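Local coordinates for protein polyporopepsin (Irpex lacteus, PDB 1WKR) that cleaves peptide bonds with broad specificity as a pepsin-like aspartic endopeptidase and clots milk, at residues Ser35-Leu40 and Asp111-Thr116; Thr55-Ser60 and Ser118-Thr123; Glu314-Val319 and Ser333-Thr338. All coordinates share one frame; numbering follows the deposited sequence.

Contact 1 (Ser35-Leu40 and Asp111-Thr116); sequences SSNTWL and DLTVGT
Ser36 and Asn37 meet Leu112, Thr113 and Thr116 just after the catalytic Asp-Thr-Gly sequence in the N-terminal lobe of this pepsin-like fold. Ser35, at the start of Ser35-Leu40, hydrogen-bonds through OG to the active-site Asp32. Its side chain also packs on an apolar side chain of the bound peptide.

The packing is made by methyl groups set against serine and asparagine atoms. Leu112 CD1 lies 3.5 Å from Ser36 OG and 3.9 Å from Ser35 CA. Ser36 OG itself hydrogen-bonds to the carbonyl of Pro109. Thr113 turns its methyl to the same residue: CG2 is 3.6 Å from Ser36 CB and also sits close to the Ser36 carbonyl oxygen. The hydroxyl of Thr113 is used elsewhere, bonded to Val110 O and Ile125 N. Asn37 OD1 touches the methyl groups of Thr113 and Thr116.

The polar part is a relay from amide to hydroxyl to carbonyl. The Thr113-Thr116 segment is a type II turn, with Gly115 at a position whose backbone angles favour glycine. Thr116 OG1 stands between its backbone N and carbonyl carbon (chi1 67°), and from there it donates to Thr113 O at 2.8 Å. The same carbonyl accepts the Thr116 backbone N-H. Asn37 comes from the opposite direction, and its ND2 donates to Thr116 OG1 at 3.0 Å, nearly straight at 166° and within 8° of the amide plane.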
loop_
_atom_site.group_PDB
_atom_site.type_symbol
_atom_site.label_atom_id
_atom_site.label_comp_id
_atom_site.label_asym_id
_atom_site.label_seq_id
_atom_site.Cartn_x
_atom_site.Cartn_y
_atom_site.Cartn_z
ATOM N N SER A 35 -3.363 -3.399 -5.818
ATOM C CA SER A 35 -3.526 -3.880 -7.212
ATOM C C SER A 35 -2.660 -5.108 -7.332
ATOM O O SER A 35 -1.880 -5.427 -6.441
ATOM C CB SER A 35 -3.112 -2.856 -8.223
ATOM O OG SER A 35 -1.708 -2.676 -8.291
ATOM N N SER A 36 -2.829 -5.819 -8.460
ATOM C CA SER A 36 -2.308 -7.176 -8.543
ATOM C C SER A 36 -1.604 -7.479 -9.818
ATOM O O SER A 36 -1.220 -8.640 -10.056
ATOM C CB SER A 36 -3.458 -8.171 -8.308
ATOM O OG SER A 36 -4.080 -7.795 -7.062
ATOM N N ASN A 37 -1.358 -6.461 -10.647
ATOM C CA ASN A 37 -0.600 -6.633 -11.892
ATOM C C ASN A 37 0.778 -6.096 -11.661
ATOM O O ASN A 37 0.973 -4.942 -11.227
ATOM C CB ASN A 37 -1.256 -5.807 -13.022
ATOM C CG ASN A 37 -2.558 -6.380 -13.477
ATOM O OD1 ASN A 37 -3.565 -6.385 -12.743
ATOM N ND2 ASN A 37 -2.613 -6.972 -14.701
ATOM N N THR A 38 1.797 -6.939 -11.897
ATOM C CA THR A 38 3.204 -6.503 -11.865
ATOM C C THR A 38 3.584 -6.013 -13.238
ATOM O O THR A 38 3.372 -6.774 -14.206
ATOM C CB THR A 38 4.105 -7.621 -11.359
ATOM O OG1 THR A 38 3.835 -7.811 -9.961
ATOM C CG2 THR A 38 5.584 -7.270 -11.503
ATOM N N TRP A 39 4.053 -4.784 -13.358
ATOM C CA TRP A 39 4.377 -4.229 -14.685
ATOM C C TRP A 39 5.480 -3.260 -14.571
ATOM O O TRP A 39 5.790 -2.683 -13.515
ATOM C CB TRP A 39 3.109 -3.581 -15.283
ATOM C CG TRP A 39 2.589 -2.363 -14.549
ATOM C CD1 TRP A 39 1.664 -2.324 -13.562
ATOM C CD2 TRP A 39 2.961 -0.991 -14.833
ATOM N NE1 TRP A 39 1.425 -1.015 -13.174
ATOM C CE2 TRP A 39 2.179 -0.170 -13.971
ATOM C CE3 TRP A 39 3.822 -0.391 -15.740
ATOM C CZ2 TRP A 39 2.272 1.206 -13.957
ATOM C CZ3 TRP A 39 3.924 0.993 -15.741
ATOM C CH2 TRP A 39 3.126 1.803 -14.877
ATOM N N LEU A 40 6.096 -3.009 -15.732
ATOM C CA LEU A 40 7.215 -2.077 -15.850
ATOM C C LEU A 40 7.071 -1.306 -17.185
ATOM O O LEU A 40 6.189 -1.604 -17.997
ATOM C CB LEU A 40 8.580 -2.815 -15.742
ATOM C CG LEU A 40 8.819 -3.920 -16.759
ATOM C CD1 LEU A 40 9.334 -3.390 -18.136
ATOM C CD2 LEU A 40 9.861 -4.878 -16.178
ATOM N N ASP A 111 -7.560 -11.976 -7.667
ATOM C CA ASP A 111 -8.850 -11.679 -8.298
ATOM C C ASP A 111 -8.901 -10.345 -8.954
ATOM O O ASP A 111 -9.717 -10.124 -9.919
ATOM C CB ASP A 111 -10.031 -11.912 -7.323
ATOM C CG ASP A 111 -10.109 -10.955 -6.168
ATOM O OD1 ASP A 111 -9.269 -10.082 -5.967
ATOM O OD2 ASP A 111 -11.037 -11.055 -5.329
ATOM N N LEU A 112 -8.081 -9.358 -8.589
ATOM C CA LEU A 112 -8.081 -8.033 -9.202
ATOM C C LEU A 112 -7.589 -8.083 -10.638
ATOM O O LEU A 112 -7.796 -7.172 -11.403
ATOM C CB LEU A 112 -7.264 -7.029 -8.394
ATOM C CG LEU A 112 -7.777 -6.749 -6.973
ATOM C CD1 LEU A 112 -6.825 -5.788 -6.259
ATOM C CD2 LEU A 112 -9.170 -6.173 -6.953
ATOM N N THR A 113 -6.803 -9.135 -10.973
ATOM C CA THR A 113 -6.266 -9.262 -12.370
ATOM C C THR A 113 -7.307 -9.671 -13.382
ATOM O O THR A 113 -7.044 -9.528 -14.572
ATOM C CB THR A 113 -5.071 -10.271 -12.417
ATOM O OG1 THR A 113 -5.543 -11.572 -12.130
ATOM C CG2 THR A 113 -3.966 -9.891 -11.420
ATOM N N VAL A 114 -8.422 -10.236 -12.936
ATOM C CA VAL A 114 -9.465 -10.736 -13.898
ATOM C C VAL A 114 -10.074 -9.512 -14.559
ATOM O O VAL A 114 -10.597 -8.609 -13.865
ATOM C CB VAL A 114 -10.508 -11.574 -13.134
ATOM C CG1 VAL A 114 -11.658 -11.953 -14.094
ATOM C CG2 VAL A 114 -9.838 -12.811 -12.545
ATOM N N GLY A 115 -10.034 -9.453 -15.852
ATOM C CA GLY A 115 -10.513 -8.273 -16.616
ATOM C C GLY A 115 -9.436 -7.419 -17.125
ATOM O O GLY A 115 -9.668 -6.516 -17.949
ATOM N N THR A 116 -8.178 -7.589 -16.676
ATOM C CA THR A 116 -7.091 -6.746 -17.125
ATOM C C THR A 116 -6.486 -7.173 -18.485
ATOM O O THR A 116 -5.819 -6.345 -19.085
ATOM C CB THR A 116 -5.954 -6.570 -16.056
ATOM O OG1 THR A 116 -5.272 -7.845 -15.853
ATOM C CG2 THR A 116 -6.527 -6.051 -14.705
#

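Contact 2 (Thr55-Ser60 and Ser118-Thr123). With SO4 (sulfate ion), chain H; SO4 (sulfate ion), chain D.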
loop_
_atom_site.group_PDB
_atom_site.type_symbol
_atom_site.label_atom_id
_atom_site.label_comp_id
_atom_site.label_asym_id
_atom_site.label_seq_id
_atom_site.Cartn_x
_atom_site.Cartn_y
_atom_site.Cartn_z
ATOM N N THR A 55 2.975 -13.121 -24.869
ATOM C CA THR A 55 1.728 -13.809 -24.730
ATOM C C THR A 55 0.736 -13.292 -25.812
ATOM O O THR A 55 1.082 -12.508 -26.581
ATOM C CB THR A 55 1.075 -13.640 -23.344
ATOM O OG1 THR A 55 0.525 -12.268 -23.251
ATOM C CG2 THR A 55 2.050 -13.798 -22.212
ATOM N N SER A 56 -0.498 -13.892 -25.746
ATOM C CA SER A 56 -1.491 -13.444 -26.731
ATOM C C SER A 56 -2.277 -12.228 -26.307
ATOM O O SER A 56 -3.149 -11.728 -27.002
ATOM C CB SER A 56 -2.506 -14.556 -26.856
ATOM O OG SER A 56 -3.177 -14.844 -25.717
ATOM N N ASP A 57 -1.923 -11.615 -25.132
ATOM C CA ASP A 57 -2.777 -10.575 -24.513
ATOM C C ASP A 57 -2.128 -9.236 -24.435
ATOM O O ASP A 57 -0.924 -9.061 -24.170
ATOM C CB ASP A 57 -3.100 -11.009 -23.088
ATOM C CG ASP A 57 -3.977 -12.222 -23.039
ATOM O OD1 ASP A 57 -5.093 -12.214 -23.683
ATOM O OD2 ASP A 57 -3.639 -13.198 -22.360
ATOM N N LYS A 58 -2.982 -8.224 -24.568
ATOM C CA LYS A 58 -2.695 -6.845 -24.068
ATOM C C LYS A 58 -3.214 -6.783 -22.621
ATOM O O LYS A 58 -3.960 -7.627 -22.177
ATOM C CB LYS A 58 -3.444 -5.803 -24.934
ATOM C CG LYS A 58 -3.091 -5.865 -26.459
ATOM C CD LYS A 58 -1.681 -5.735 -26.623
ATOM C CE LYS A 58 -1.315 -5.505 -28.240
ATOM N NZ LYS A 58 0.114 -5.420 -28.411
ATOM N N VAL A 59 -2.763 -5.703 -21.949
ATOM C CA VAL A 59 -3.095 -5.547 -20.532
ATOM C C VAL A 59 -3.384 -4.077 -20.263
ATOM O O VAL A 59 -2.814 -3.188 -20.898
ATOM C CB VAL A 59 -1.939 -6.106 -19.611
ATOM C CG1 VAL A 59 -0.642 -5.342 -19.831
ATOM C CG2 VAL A 59 -2.342 -6.071 -18.153
ATOM N N SER A 60 -4.314 -3.838 -19.335
ATOM C CA SER A 60 -4.746 -2.454 -18.965
ATOM C C SER A 60 -5.231 -2.516 -17.516
ATOM O O SER A 60 -5.986 -3.362 -17.163
ATOM C CB SER A 60 -5.992 -2.095 -19.922
ATOM O OG SER A 60 -6.443 -0.865 -19.627
ATOM N N SER A 118 -6.695 -8.598 -22.428
ATOM C CA SER A 118 -7.595 -8.606 -23.621
ATOM C C SER A 118 -6.819 -9.357 -24.720
ATOM O O SER A 118 -5.675 -9.013 -24.970
ATOM C CB SER A 118 -7.866 -7.223 -24.084
ATOM O OG SER A 118 -8.696 -7.235 -25.266
ATOM N N PRO A 119 -7.442 -10.341 -25.379
ATOM C CA PRO A 119 -8.900 -10.636 -25.351
ATOM C C PRO A 119 -9.331 -11.544 -24.277
ATOM O O PRO A 119 -10.547 -11.799 -24.072
ATOM C CB PRO A 119 -9.105 -11.383 -26.677
ATOM C CG PRO A 119 -7.766 -12.131 -26.928
ATOM C CD PRO A 119 -6.717 -11.088 -26.457
ATOM N N HIS A 120 -8.427 -12.051 -23.351
ATOM C CA HIS A 120 -8.833 -13.056 -22.373
ATOM C C HIS A 120 -9.334 -12.350 -21.099
ATOM O O HIS A 120 -8.643 -12.371 -20.040
ATOM C CB HIS A 120 -7.619 -13.922 -22.097
ATOM C CG HIS A 120 -7.262 -14.798 -23.267
ATOM N ND1 HIS A 120 -6.203 -14.618 -24.034
ATOM C CD2 HIS A 120 -8.011 -15.903 -23.768
ATOM C CE1 HIS A 120 -6.135 -15.568 -25.067
ATOM N NE2 HIS A 120 -7.228 -16.254 -24.907
ATOM N N THR A 121 -10.544 -11.840 -21.150
ATOM C CA THR A 121 -11.055 -10.921 -20.102
ATOM C C THR A 121 -11.458 -11.711 -18.911
ATOM O O THR A 121 -11.664 -10.984 -17.859
ATOM C CB THR A 121 -12.229 -10.027 -20.678
ATOM O OG1 THR A 121 -13.098 -10.825 -21.219
ATOM C CG2 THR A 121 -11.620 -9.234 -21.813
ATOM N N SER A 122 -11.556 -12.965 -18.884
ATOM C CA SER A 122 -11.847 -13.686 -17.691
ATOM C C SER A 122 -10.680 -14.393 -17.052
ATOM O O SER A 122 -10.801 -15.046 -16.033
ATOM C CB SER A 122 -12.970 -14.843 -17.909
ATOM O OG SER A 122 -12.329 -15.962 -18.575
ATOM N N THR A 123 -9.498 -14.181 -17.615
ATOM C CA THR A 123 -8.315 -14.944 -17.200
ATOM C C THR A 123 -7.534 -14.143 -16.074
ATOM O O THR A 123 -7.264 -12.977 -16.209
ATOM C CB THR A 123 -7.408 -15.153 -18.363
ATOM O OG1 THR A 123 -8.134 -16.043 -19.317
ATOM C CG2 THR A 123 -6.121 -15.903 -18.054
HETATM S S SO4 H . -11.320 -15.866 -21.456
HETATM O O1 SO4 H . -10.370 -15.182 -20.528
HETATM O O2 SO4 H . -12.675 -15.839 -21.002
HETATM O O3 SO4 H . -11.201 -15.393 -23.083
HETATM O O4 SO4 H . -10.777 -17.419 -21.646
HETATM S S SO4 D . 1.336 -2.071 -27.158
HETATM O O1 SO4 D . 2.702 -1.939 -28.089
HETATM O O2 SO4 D . 1.841 -2.622 -25.859
HETATM O O3 SO4 D . 0.835 -0.756 -26.970
HETATM O O4 SO4 D . 0.392 -2.948 -27.728
#
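This is a surface contact at the edge of the N-terminal lobe, where strand 57-62 pairs with the short strand 117-118 and the loop that follows it. Lys58 and Ser118 form one antiparallel hydrogen-bonded pair. Lys58 N donates to Ser118 O at 2.8 Å, and Ser118 N returns a bond to Lys58 O at 2.9 Å.

Beyond the bridge the chain passes through a cis peptide before Pro119 and an inverse gamma turn centred on His120. This shape brings the imidazole to Asp57 in a His-carboxylate hydrogen bond. His120 ND1 donates to Asp57 OD1 at 2.7 Å, on the syn side of the carboxylate. The two flat groups stand almost perpendicular, 89° apart. The backbone N of His120 adds a weak bond to the same oxygen. Asp57 CG lies beside its backbone N (chi1 -67°), which carries OD1 across to the ring.

Ser56 OG comes to the ring edge, 3.1 Å from His120 CE1. Sulfate ions, probably from the crystallisation liquor, sit at both ends of the contact. One lies by Ser122 N and Thr123 OG1, but its placement is doubtful because it crowds Ser122 OG. The other takes Lys58 NZ on its O4, at 2.6 Å.

Contact 3 (Glu314-Val319 and Ser333-Thr338). With SO4 (sulfate ion), chain I.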
loop_
_atom_site.group_PDB
_atom_site.type_symbol
_atom_site.label_atom_id
_atom_site.label_comp_id
_atom_site.label_asym_id
_atom_site.label_seq_id
_atom_site.Cartn_x
_atom_site.Cartn_y
_atom_site.Cartn_z
ATOM N N GLU A 314 3.260 2.974 8.033
ATOM C CA GLU A 314 4.503 3.402 8.641
ATOM C C GLU A 314 4.535 3.176 10.152
ATOM O O GLU A 314 5.601 3.193 10.763
ATOM C CB GLU A 314 4.804 4.865 8.320
ATOM C CG GLU A 314 5.272 5.119 6.899
ATOM C CD GLU A 314 5.394 6.575 6.559
ATOM O OE1 GLU A 314 4.458 7.331 6.931
ATOM O OE2 GLU A 314 6.357 6.997 5.931
ATOM N N ARG A 315 3.355 2.987 10.748
ATOM C CA ARG A 315 3.215 2.801 12.193
ATOM C C ARG A 315 2.812 1.398 12.595
ATOM O O ARG A 315 2.800 1.116 13.803
ATOM C CB ARG A 315 2.231 3.814 12.736
ATOM C CG ARG A 315 2.598 5.274 12.489
ATOM C CD ARG A 315 3.857 5.697 13.199
ATOM N NE ARG A 315 4.284 7.088 12.921
ATOM C CZ ARG A 315 4.588 7.950 13.852
ATOM N NH1 ARG A 315 4.380 7.769 15.163
ATOM N NH2 ARG A 315 5.080 9.157 13.459
ATOM N N PHE A 316 2.460 0.509 11.663
ATOM C CA PHE A 316 1.989 -0.842 11.973
ATOM C C PHE A 316 2.564 -1.812 11.018
ATOM O O PHE A 316 2.550 -1.596 9.780
ATOM C CB PHE A 316 0.457 -0.884 11.950
ATOM C CG PHE A 316 -0.155 0.053 12.980
ATOM C CD1 PHE A 316 -0.163 -0.309 14.323
ATOM C CD2 PHE A 316 -0.673 1.280 12.615
ATOM C CE1 PHE A 316 -0.636 0.534 15.270
ATOM C CE2 PHE A 316 -1.173 2.128 13.609
ATOM C CZ PHE A 316 -1.130 1.755 14.902
ATOM N N TYR A 317 3.019 -2.945 11.503
ATOM C CA TYR A 317 3.487 -4.063 10.667
ATOM C C TYR A 317 2.255 -4.770 10.090
ATOM O O TYR A 317 1.265 -4.952 10.826
ATOM C CB TYR A 317 4.274 -5.046 11.538
ATOM C CG TYR A 317 4.970 -6.152 10.783
ATOM C CD1 TYR A 317 5.990 -5.862 9.872
ATOM C CD2 TYR A 317 4.677 -7.494 11.013
ATOM C CE1 TYR A 317 6.697 -6.859 9.206
ATOM C CE2 TYR A 317 5.422 -8.492 10.385
ATOM C CZ TYR A 317 6.388 -8.170 9.511
ATOM O OH TYR A 317 7.144 -9.183 8.877
ATOM N N SER A 318 2.303 -5.184 8.838
ATOM C CA SER A 318 1.085 -5.799 8.200
ATOM C C SER A 318 1.443 -7.088 7.535
ATOM O O SER A 318 2.500 -7.282 6.956
ATOM C CB SER A 318 0.451 -4.788 7.246
ATOM O OG SER A 318 1.340 -4.294 6.247
ATOM N N VAL A 319 0.481 -8.023 7.632
ATOM C CA VAL A 319 0.634 -9.393 7.131
ATOM C C VAL A 319 -0.544 -9.693 6.181
ATOM O O VAL A 319 -1.676 -9.639 6.581
ATOM C CB VAL A 319 0.700 -10.417 8.263
ATOM C CG1 VAL A 319 0.935 -11.820 7.665
ATOM C CG2 VAL A 319 1.805 -10.048 9.288
ATOM N N SER A 333 8.243 -0.727 16.939
ATOM C CA SER A 333 9.016 0.220 17.762
ATOM C C SER A 333 8.806 1.645 17.300
ATOM O O SER A 333 9.199 2.561 18.068
ATOM C CB SER A 333 10.480 -0.136 17.693
ATOM O OG SER A 333 11.013 0.126 16.371
ATOM N N PHE A 334 8.229 1.916 16.150
ATOM C CA PHE A 334 7.990 3.287 15.651
ATOM C C PHE A 334 6.523 3.678 15.811
ATOM O O PHE A 334 6.214 4.833 15.446
ATOM C CB PHE A 334 8.413 3.376 14.169
ATOM C CG PHE A 334 9.862 3.153 13.975
ATOM C CD1 PHE A 334 10.729 4.215 14.132
ATOM C CD2 PHE A 334 10.388 1.924 13.594
ATOM C CE1 PHE A 334 12.179 4.009 13.953
ATOM C CE2 PHE A 334 11.758 1.732 13.423
ATOM C CZ PHE A 334 12.614 2.737 13.641
ATOM N N THR A 335 5.619 2.850 16.323
ATOM C CA THR A 335 4.245 3.285 16.424
ATOM C C THR A 335 4.142 4.604 17.182
ATOM O O THR A 335 3.386 5.506 16.787
ATOM C CB THR A 335 3.420 2.212 17.131
ATOM O OG1 THR A 335 3.503 0.988 16.361
ATOM C CG2 THR A 335 1.943 2.604 17.251
ATOM N N THR A 336 4.887 4.751 18.247
ATOM C CA THR A 336 4.847 5.965 19.078
ATOM C C THR A 336 5.967 6.956 18.714
ATOM O O THR A 336 6.193 7.888 19.542
ATOM C CB THR A 336 4.897 5.610 20.597
ATOM O OG1 THR A 336 6.098 4.954 20.825
ATOM C CG2 THR A 336 3.724 4.709 20.993
ATOM N N ALA A 337 6.567 6.892 17.564
ATOM C CA ALA A 337 7.573 7.866 17.189
ATOM C C ALA A 337 7.011 9.258 17.136
ATOM O O ALA A 337 5.818 9.513 16.934
ATOM C CB ALA A 337 8.162 7.514 15.831
ATOM N N THR A 338 7.893 10.253 17.341
ATOM C CA THR A 338 7.511 11.683 17.265
ATOM C C THR A 338 8.355 12.352 16.237
ATOM O O THR A 338 8.571 13.594 16.323
ATOM C CB THR A 338 7.618 12.353 18.659
ATOM O OG1 THR A 338 9.002 12.382 19.059
ATOM C CG2 THR A 338 6.790 11.659 19.678
HETATM S S SO4 I . 7.103 2.695 23.389
HETATM O O1 SO4 I . 6.709 1.257 24.101
HETATM O O2 SO4 I . 7.451 2.365 21.787
HETATM O O3 SO4 I . 5.871 3.705 23.516
HETATM O O4 SO4 I . 8.412 3.309 23.839
#
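The C-terminal tail folds back here on the start of strand 316-321, and Arg315 holds the type I turn Phe334-Ala337 through its backbone carbonyls. The guanidinium does this with one nitrogen. Arg315 NH1 donates to Ala337 O at 2.9 Å and to Thr335 O at 3.0 Å. Thr335 O lies in the guanidinium plane, at its edge, while NH1 stands well above the plane of that carbonyl. Ala337 O is tilted 16° out of the guanidinium plane. The methyl of Ala337 covers one face of the group, with CB 3.8 Å from Arg315 NH1. A bend at chi2 (-65°) turns the arginine chain over the tail, and its CD rests 3.4 Å from Phe334 O. The other terminal nitrogen, NH2, bonds to Asn270 OD1.

A leucine in place of Arg315 would probably leave the carbonyls of Thr335 and Ala337 without their shared donor and the turn less firmly held.

Thr335 returns a bond to the strand side. Its OG1 donates to Arg315 O at 2.7 Å, nearly in line with the carbonyl, and is also bonded to Thr332 N. Its methyl CG2 packs against the Phe316 ring, 3.9 Å from CE1. On the outer side of the turn, Thr336 OG1 donates to a sulfate ion. Here one arginine nitrogen serves two carbonyl oxygens of a type I turn, where the C-terminal tail of the pepsin-like fold closes onto strand 316-321.

In the fold
Contacts 1 and 2 are neighbours in the N-terminal lobe, with centres 11 Å apart. Their segments alternate along the chain, so the 35-40 and 55-60 segments both meet the 111-123 region. They touch directly: Thr116 O lies 2.9 Å from Ser60 N, a probable hydrogen bond, and Asn37 packs on Val59. Together they tie the chain just after the catalytic Asp-Thr-Gly sequence to the surface edge at strand 57-62. Contact 3 follows later in the sequence and lies on the opposite side of the chain's centre, with its centre about 28 Å from that of contact 1 and 39 Å from that of contact 2. There it closes the C-terminal tail onto strand 316-321, away from the active site.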